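Local coordinates for protein eukaryotic translation initiation factor 4 gamma 2 (Homo sapiens, PDB 4IUL) that probably acts in translation initiation as an eIF4G relative, its MIF4G domain of HEAT repeats interacting with the helicase eIF4A, at residues A[187-199]-A[229-243]. Residues are numbered along the deposited sequence; the frame is centred on the assembly and turned at random.
Sequences VQLKDMGEDLECL and LMLSKELPARIRFLL
G193 and I239 face each other where the first turns of helices 193-210 and 237-251 (193-199 and 237-243) run nearly parallel, 25° apart, with their axes 9.7 Å from each other. I239 CD1 lies 3.4 Å from G193 O and also reaches CB of E197. L196 points toward segment 229-243 and meets L235, just ahead of the helix, CD1 to CD1 at 3.7 Å, the two side chains crossing at about a right angle. L229 and L243 extend this apolar patch. Before the helices, with CG anti to the backbone N, the L189 side chain crosses E234 and L235 at about a right angle. Its two methyls part: CD1 lies 3.8 Å from L235 CD2, while CD2 lies 3.6 Å from E234 CG and also meets S232 OG. That hydroxyl accepts from E234 N in an ST turn. Cut back to an alanine, L189 would lose both methyls, which would probably open a gap beside L235 and the S232-E234 turn. At the flank, E197 OE1 and R238 NH2 form a salt bridge at 2.9 Å. Its hydrogen bond is weak, bent to 122°. The contact sets two helix starts of the MIF4G domain side by side, and its chemistry implies mainly apolar cohesion, with one poorly aligned ion pair at its edge.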
# COMPACT_ATOMS: atom_id res chain seq x y z
N VAL A 187 4.67 22.83 5.48
CA VAL A 187 3.82 22.22 6.51
C VAL A 187 4.31 22.57 7.92
O VAL A 187 5.51 22.69 8.16
CB VAL A 187 3.79 20.68 6.36
CG1 VAL A 187 2.91 20.06 7.44
CG2 VAL A 187 3.27 20.31 4.98
N GLN A 188 3.37 22.73 8.84
CA GLN A 188 3.70 23.04 10.23
C GLN A 188 3.43 21.84 11.12
O GLN A 188 2.51 21.06 10.86
CB GLN A 188 2.88 24.25 10.72
CG GLN A 188 3.28 25.57 10.07
CD GLN A 188 2.54 26.75 10.68
OE1 GLN A 188 1.33 26.87 10.54
NE2 GLN A 188 3.28 27.62 11.35
N LEU A 189 4.25 21.69 12.16
CA LEU A 189 4.13 20.57 13.09
C LEU A 189 2.70 20.32 13.57
O LEU A 189 2.34 19.19 13.89
CB LEU A 189 5.06 20.80 14.30
CG LEU A 189 5.00 19.83 15.48
CD1 LEU A 189 5.17 18.40 15.00
CD2 LEU A 189 6.09 20.19 16.48
N LYS A 190 1.90 21.38 13.61
CA LYS A 190 0.51 21.27 14.04
C LYS A 190 -0.39 20.61 13.00
O LYS A 190 -1.51 20.20 13.30
CB LYS A 190 -0.03 22.66 14.39
CG LYS A 190 -0.00 23.65 13.23
CD LYS A 190 -0.64 24.98 13.60
CE LYS A 190 -0.71 25.90 12.39
NZ LYS A 190 -1.43 27.18 12.67
N ASP A 191 0.10 20.49 11.76
CA ASP A 191 -0.68 19.90 10.69
C ASP A 191 -0.15 18.55 10.20
O ASP A 191 -0.21 18.25 9.01
CB ASP A 191 -0.77 20.86 9.51
CG ASP A 191 -1.26 22.23 9.91
OD1 ASP A 191 -2.31 22.32 10.58
OD2 ASP A 191 -0.59 23.23 9.56
N MET A 192 0.35 17.74 11.13
CA MET A 192 0.89 16.43 10.77
C MET A 192 0.18 15.31 11.51
O MET A 192 0.69 14.19 11.60
CB MET A 192 2.38 16.37 11.07
CG MET A 192 3.19 17.45 10.39
SD MET A 192 4.95 17.08 10.39
CE MET A 192 5.29 16.99 12.15
N GLY A 193 -1.00 15.61 12.03
CA GLY A 193 -1.76 14.62 12.77
C GLY A 193 -2.05 13.34 12.00
O GLY A 193 -1.64 12.26 12.42
N GLU A 194 -2.76 13.45 10.88
CA GLU A 194 -3.09 12.26 10.10
C GLU A 194 -1.87 11.61 9.44
O GLU A 194 -1.91 10.44 9.08
CB GLU A 194 -4.17 12.59 9.06
CG GLU A 194 -3.83 13.73 8.13
CD GLU A 194 -5.04 14.22 7.37
OE1 GLU A 194 -5.97 14.74 8.03
OE2 GLU A 194 -5.08 14.08 6.13
N ASP A 195 -0.79 12.37 9.31
CA ASP A 195 0.43 11.83 8.73
C ASP A 195 1.08 10.93 9.78
O ASP A 195 1.51 9.81 9.49
CB ASP A 195 1.37 12.96 8.33
CG ASP A 195 1.35 13.22 6.83
OD1 ASP A 195 0.30 13.00 6.19
OD2 ASP A 195 2.39 13.66 6.29
N LEU A 196 1.14 11.43 11.02
CA LEU A 196 1.73 10.68 12.12
C LEU A 196 0.84 9.51 12.53
O LEU A 196 1.33 8.49 13.00
CB LEU A 196 1.98 11.60 13.31
CG LEU A 196 3.22 12.49 13.17
CD1 LEU A 196 3.31 13.47 14.33
CD2 LEU A 196 4.45 11.61 13.12
N GLU A 197 -0.47 9.66 12.36
CA GLU A 197 -1.40 8.60 12.72
C GLU A 197 -1.24 7.42 11.76
O GLU A 197 -1.36 6.26 12.16
CB GLU A 197 -2.84 9.11 12.68
CG GLU A 197 -3.84 8.20 13.40
CD GLU A 197 -5.29 8.61 13.17
OE1 GLU A 197 -5.56 9.83 13.10
OE2 GLU A 197 -6.15 7.71 13.06
N CYS A 198 -0.97 7.73 10.49
CA CYS A 198 -0.77 6.71 9.47
C CYS A 198 0.51 5.94 9.81
O CYS A 198 0.53 4.71 9.75
CB CYS A 198 -0.65 7.37 8.10
SG CYS A 198 -0.54 6.27 6.66
N LEU A 199 1.56 6.67 10.17
CA LEU A 199 2.84 6.07 10.53
C LEU A 199 2.69 5.02 11.62
O LEU A 199 3.25 3.94 11.53
CB LEU A 199 3.83 7.15 10.99
CG LEU A 199 5.13 6.63 11.60
CD1 LEU A 199 5.94 5.88 10.56
CD2 LEU A 199 5.92 7.79 12.16
N LEU A 229 8.70 13.88 19.61
CA LEU A 229 7.49 14.47 19.03
C LEU A 229 6.26 14.11 19.86
O LEU A 229 5.22 14.76 19.75
CB LEU A 229 7.27 13.98 17.59
CG LEU A 229 8.27 14.33 16.48
CD1 LEU A 229 7.80 13.69 15.18
CD2 LEU A 229 8.37 15.83 16.31
N MET A 230 6.37 13.07 20.67
CA MET A 230 5.24 12.64 21.49
C MET A 230 5.02 13.55 22.69
O MET A 230 4.06 13.38 23.44
CB MET A 230 5.43 11.20 21.97
CG MET A 230 6.72 10.93 22.69
SD MET A 230 6.78 9.24 23.31
CE MET A 230 6.72 9.54 25.09
N LEU A 231 5.91 14.52 22.86
CA LEU A 231 5.80 15.47 23.96
C LEU A 231 5.62 16.87 23.40
O LEU A 231 5.73 17.87 24.12
CB LEU A 231 7.05 15.42 24.85
CG LEU A 231 6.97 14.60 26.14
CD1 LEU A 231 6.46 13.19 25.85
CD2 LEU A 231 8.34 14.55 26.78
N SER A 232 5.35 16.94 22.10
CA SER A 232 5.15 18.21 21.42
C SER A 232 3.80 18.81 21.80
O SER A 232 2.79 18.10 21.87
CB SER A 232 5.20 18.01 19.90
OG SER A 232 4.98 19.24 19.22
N LYS A 233 3.78 20.11 22.06
CA LYS A 233 2.55 20.79 22.44
C LYS A 233 1.76 21.20 21.20
O LYS A 233 0.64 21.72 21.31
CB LYS A 233 2.88 22.02 23.29
CG LYS A 233 3.77 23.04 22.59
CD LYS A 233 3.94 24.29 23.45
CE LYS A 233 4.70 25.38 22.70
NZ LYS A 233 4.72 26.65 23.47
N GLU A 234 2.32 20.95 20.03
CA GLU A 234 1.67 21.31 18.77
C GLU A 234 0.74 20.20 18.28
O GLU A 234 -0.12 20.43 17.43
CB GLU A 234 2.72 21.59 17.70
CG GLU A 234 3.85 22.51 18.16
CD GLU A 234 3.35 23.83 18.70
OE1 GLU A 234 2.63 24.55 17.97
OE2 GLU A 234 3.68 24.16 19.86
N LEU A 235 0.92 18.99 18.81
CA LEU A 235 0.11 17.85 18.40
C LEU A 235 -1.02 17.53 19.37
O LEU A 235 -0.86 17.64 20.58
CB LEU A 235 0.99 16.61 18.26
CG LEU A 235 2.19 16.69 17.32
CD1 LEU A 235 3.00 15.42 17.43
CD2 LEU A 235 1.73 16.92 15.89
N PRO A 236 -2.19 17.13 18.84
CA PRO A 236 -3.36 16.79 19.65
C PRO A 236 -3.00 15.73 20.70
O PRO A 236 -1.95 15.11 20.63
CB PRO A 236 -4.35 16.27 18.62
CG PRO A 236 -4.05 17.12 17.44
CD PRO A 236 -2.53 17.11 17.40
N ALA A 237 -3.89 15.53 21.67
CA ALA A 237 -3.66 14.55 22.72
C ALA A 237 -3.61 13.15 22.14
O ALA A 237 -2.67 12.40 22.40
CB ALA A 237 -4.74 14.65 23.79
N ARG A 238 -4.63 12.80 21.37
CA ARG A 238 -4.72 11.48 20.75
C ARG A 238 -3.47 11.10 19.97
O ARG A 238 -3.00 9.96 20.06
CB ARG A 238 -5.93 11.40 19.81
CG ARG A 238 -5.99 10.12 18.97
CD ARG A 238 -7.31 9.98 18.21
NE ARG A 238 -7.22 10.31 16.78
CZ ARG A 238 -6.85 11.49 16.29
NH1 ARG A 238 -6.52 12.49 17.11
NH2 ARG A 238 -6.82 11.69 14.98
N ILE A 239 -2.93 12.04 19.20
CA ILE A 239 -1.75 11.79 18.40
C ILE A 239 -0.52 11.43 19.23
O ILE A 239 0.12 10.41 18.99
CB ILE A 239 -1.41 13.00 17.50
CG1 ILE A 239 -2.55 13.24 16.50
CG2 ILE A 239 -0.09 12.77 16.77
CD1 ILE A 239 -2.83 12.06 15.57
N ARG A 240 -0.19 12.26 20.22
CA ARG A 240 0.98 11.97 21.03
C ARG A 240 0.78 10.76 21.95
O ARG A 240 1.75 10.20 22.45
CB ARG A 240 1.42 13.19 21.84
CG ARG A 240 0.49 13.67 22.92
CD ARG A 240 1.22 14.71 23.77
NE ARG A 240 0.46 15.14 24.93
CZ ARG A 240 -0.55 16.02 24.89
NH1 ARG A 240 -0.91 16.55 23.73
NH2 ARG A 240 -1.18 16.35 26.00
N PHE A 241 -0.46 10.33 22.15
CA PHE A 241 -0.70 9.15 22.97
C PHE A 241 -0.54 7.92 22.09
O PHE A 241 -0.22 6.82 22.56
CB PHE A 241 -2.11 9.17 23.59
CG PHE A 241 -2.31 10.26 24.61
CD1 PHE A 241 -1.29 10.62 25.49
CD2 PHE A 241 -3.54 10.92 24.71
CE1 PHE A 241 -1.49 11.61 26.45
CE2 PHE A 241 -3.75 11.91 25.67
CZ PHE A 241 -2.72 12.25 26.54
N LEU A 242 -0.77 8.11 20.79
CA LEU A 242 -0.66 7.04 19.81
C LEU A 242 0.82 6.76 19.54
O LEU A 242 1.21 5.63 19.28
CB LEU A 242 -1.36 7.44 18.51
CG LEU A 242 -2.10 6.35 17.74
CD1 LEU A 242 -1.14 5.21 17.43
CD2 LEU A 242 -3.27 5.84 18.57
N LEU A 243 1.63 7.81 19.61
CA LEU A 243 3.06 7.66 19.39
C LEU A 243 3.68 6.95 20.59
O LEU A 243 4.50 6.05 20.44
CB LEU A 243 3.72 9.03 19.19
CG LEU A 243 3.39 9.78 17.90
CD1 LEU A 243 3.88 11.22 17.99
CD2 LEU A 243 4.03 9.06 16.71